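Cyclic nucleotide-binding domain (CNMP-BD) protein (PDB 3MDP) probably binds a cyclic nucleotide or related small ligand through its double-stranded beta-helix domain and may act as a DNA-binding transcription factor. Local coordinates at residues A[76-79]-A[80-84]. Sequence-based numbering, arbitrary orientation.
Sequences CSVV and PGAIF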
ATOM      1  N   CYS A  76      10.933   4.868  -9.471  1.00 24.78           N
ATOM      2  CA  CYS A  76      10.205   3.693  -9.854  1.00 24.96           C
ATOM      3  C   CYS A  76       9.847   3.786 -11.371  1.00 21.27           C
ATOM      4  O   CYS A  76       9.637   4.874 -11.914  1.00 19.03           O
ATOM      5  CB  CYS A  76       8.965   3.657  -8.924  1.00 26.05           C
ATOM      6  SG  CYS A  76       7.792   2.472  -9.233  1.00 39.35           S
ATOM      7  N   SER A  77       9.879   2.655 -12.066  1.00 17.76           N
ATOM      8  CA  SER A  77       9.410   2.582 -13.449  1.00 19.44           C
ATOM      9  C   SER A  77       8.126   1.774 -13.520  1.00 19.34           C
ATOM     10  O   SER A  77       8.039   0.691 -12.919  1.00 19.50           O
ATOM     11  CB  SER A  77      10.476   1.948 -14.348  1.00 21.88           C
ATOM     12  OG  SER A  77      11.460   2.916 -14.672  1.00 22.03           O
ATOM     13  N   VAL A  78       7.146   2.289 -14.261  1.00 13.86           N
ATOM     14  CA  VAL A  78       5.837   1.651 -14.394  1.00 14.88           C
ATOM     15  C   VAL A  78       5.691   1.074 -15.806  1.00 14.44           C
ATOM     16  O   VAL A  78       6.055   1.735 -16.802  1.00 13.82           O
ATOM     17  CB  VAL A  78       4.692   2.675 -14.068  1.00 13.74           C
ATOM     18  CG1 VAL A  78       3.327   2.018 -14.030  1.00 14.50           C
ATOM     19  CG2 VAL A  78       4.991   3.429 -12.714  1.00 15.94           C
ATOM     20  N   VAL A  79       5.176  -0.155 -15.888  1.00 14.25           N
ATOM     21  CA  VAL A  79       4.903  -0.834 -17.164  1.00 15.00           C
ATOM     22  C   VAL A  79       3.390  -1.091 -17.305  1.00 13.49           C
ATOM     23  O   VAL A  79       2.628  -1.014 -16.316  1.00 12.15           O
ATOM     24  CB  VAL A  79       5.694  -2.197 -17.303  1.00 16.56           C
ATOM     25  CG1 VAL A  79       7.221  -1.955 -17.237  1.00 20.76           C
ATOM     26  CG2 VAL A  79       5.230  -3.234 -16.256  1.00 15.65           C
ATOM     27  N   PRO A  80       2.933  -1.371 -18.529  1.00 14.94           N
ATOM     28  CA  PRO A  80       1.495  -1.564 -18.714  1.00 13.81           C
ATOM     29  C   PRO A  80       0.879  -2.581 -17.779  1.00 12.76           C
ATOM     30  O   PRO A  80       1.496  -3.608 -17.472  1.00 13.84           O
ATOM     31  CB  PRO A  80       1.400  -2.032 -20.167  1.00 15.08           C
ATOM     32  CG  PRO A  80       2.513  -1.284 -20.825  1.00 15.18           C
ATOM     33  CD  PRO A  80       3.639  -1.379 -19.826  1.00 15.34           C
ATOM     34  N   GLY A  81      -0.326  -2.272 -17.307  1.00 13.40           N
ATOM     35  CA  GLY A  81      -1.062  -3.146 -16.436  1.00 13.53           C
ATOM     36  C   GLY A  81      -0.982  -2.738 -14.987  1.00 15.29           C
ATOM     37  O   GLY A  81      -1.753  -3.265 -14.170  1.00 16.74           O
ATOM     38  N   ALA A  82      -0.070  -1.802 -14.680  1.00 14.74           N
ATOM     39  CA  ALA A  82       0.153  -1.303 -13.325  1.00 14.96           C
ATOM     40  C   ALA A  82      -0.439   0.107 -13.123  1.00 15.32           C
ATOM     41  O   ALA A  82      -0.530   0.911 -14.062  1.00 14.33           O
ATOM     42  CB  ALA A  82       1.651  -1.303 -13.011  1.00 12.04           C
ATOM     43  N   ILE A  83      -0.833   0.391 -11.884  1.00 15.56           N
ATOM     44  CA  ILE A  83      -1.365   1.685 -11.510  1.00 15.52           C
ATOM     45  C   ILE A  83      -0.313   2.634 -10.957  1.00 14.17           C
ATOM     46  O   ILE A  83       0.722   2.218 -10.369  1.00 15.20           O
ATOM     47  CB  ILE A  83      -2.589   1.566 -10.516  1.00 18.77           C
ATOM     48  CG1 ILE A  83      -2.180   1.016  -9.152  1.00 17.80           C
ATOM     49  CG2 ILE A  83      -3.708   0.675 -11.129  1.00 17.14           C
ATOM     50  CD1 ILE A  83      -3.213   1.320  -8.056  1.00 20.24           C
ATOM     51  N   PHE A  84      -0.595   3.919 -11.106  1.00 13.06           N
ATOM     52  CA  PHE A  84       0.237   4.979 -10.531  1.00 12.33           C
ATOM     53  C   PHE A  84      -0.644   6.181 -10.222  1.00 13.64           C
ATOM     54  O   PHE A  84      -1.805   6.196 -10.581  1.00 12.94           O
ATOM     55  CB  PHE A  84       1.472   5.299 -11.430  1.00 13.27           C
ATOM     56  CG  PHE A  84       1.128   5.884 -12.789  1.00 11.46           C
ATOM     57  CD1 PHE A  84       0.681   5.080 -13.815  1.00 13.39           C
ATOM     58  CD2 PHE A  84       1.279   7.241 -13.033  1.00 15.68           C
ATOM     59  CE1 PHE A  84       0.344   5.629 -15.073  1.00 15.18           C
ATOM     60  CE2 PHE A  84       1.000   7.779 -14.274  1.00 14.55           C
ATOM     61  CZ  PHE A  84       0.537   6.970 -15.303  1.00 11.03           C
TER
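A type II beta turn from Val-79 to Ala-82 carries the chain from strand 74-78 to strand 83-84, and so from one sheet of the double-stranded beta-helix to the other. Pro-80 and Gly-81 hold its two central positions, the classical pairing for this turn. The proline ring restrains phi at the first corner, while Gly-81 takes a positive phi of 101°, where a beta carbon would press on the preceding carbonyl oxygen. The turn is closed by Ala-82 N, which donates to Val-79 O at 3.3 Å. This bond is long and somewhat bent, 149° at the hydrogen, yet the donor lies in the carbonyl plane. At the entrance, Val-79 CB comes within 3.4 Å of Pro-80 CD, a tight approach that comes from the trans peptide setting the proline CD beside the valine.

Inside the bend the contact is apolar and centres on Val-78. Val-78 CG1, set anti to the backbone N (chi1 -173°), lies 3.9 Å from Ala-82 CB. Ala-82 thus closes the turn with its amide and packs on Val-78 with its CB, which also comes 3.5 Å from Val-79 O. Two residues after Ala-82, Phe-84 slants past Val-78: its CD1 lies 4.1 Å from Val-78 CG1, and its CB approaches Val-78 CG2 at 4.2 Å.

The Phe-84 side chain lies about 4 Å, between nearest atoms, from a bound succinate, probably from the crystallisation liquor, which may mark the ligand pocket. Phe-84 also touches Arg-140, a succinate-binding residue after helix 123-139 whose NH2 hydrogen-bonds to Ile-83 O, linking the start of strand 83-84 to the C-terminal end of the chain. Backbone bonds tie Val-78 to Val-58 of strand 58-61, and Phe-84 to Met-51 of strand 49-55, whose Leu-53 bonds with Gly-81 and Ala-82 and packs against Val-78 and Phe-84.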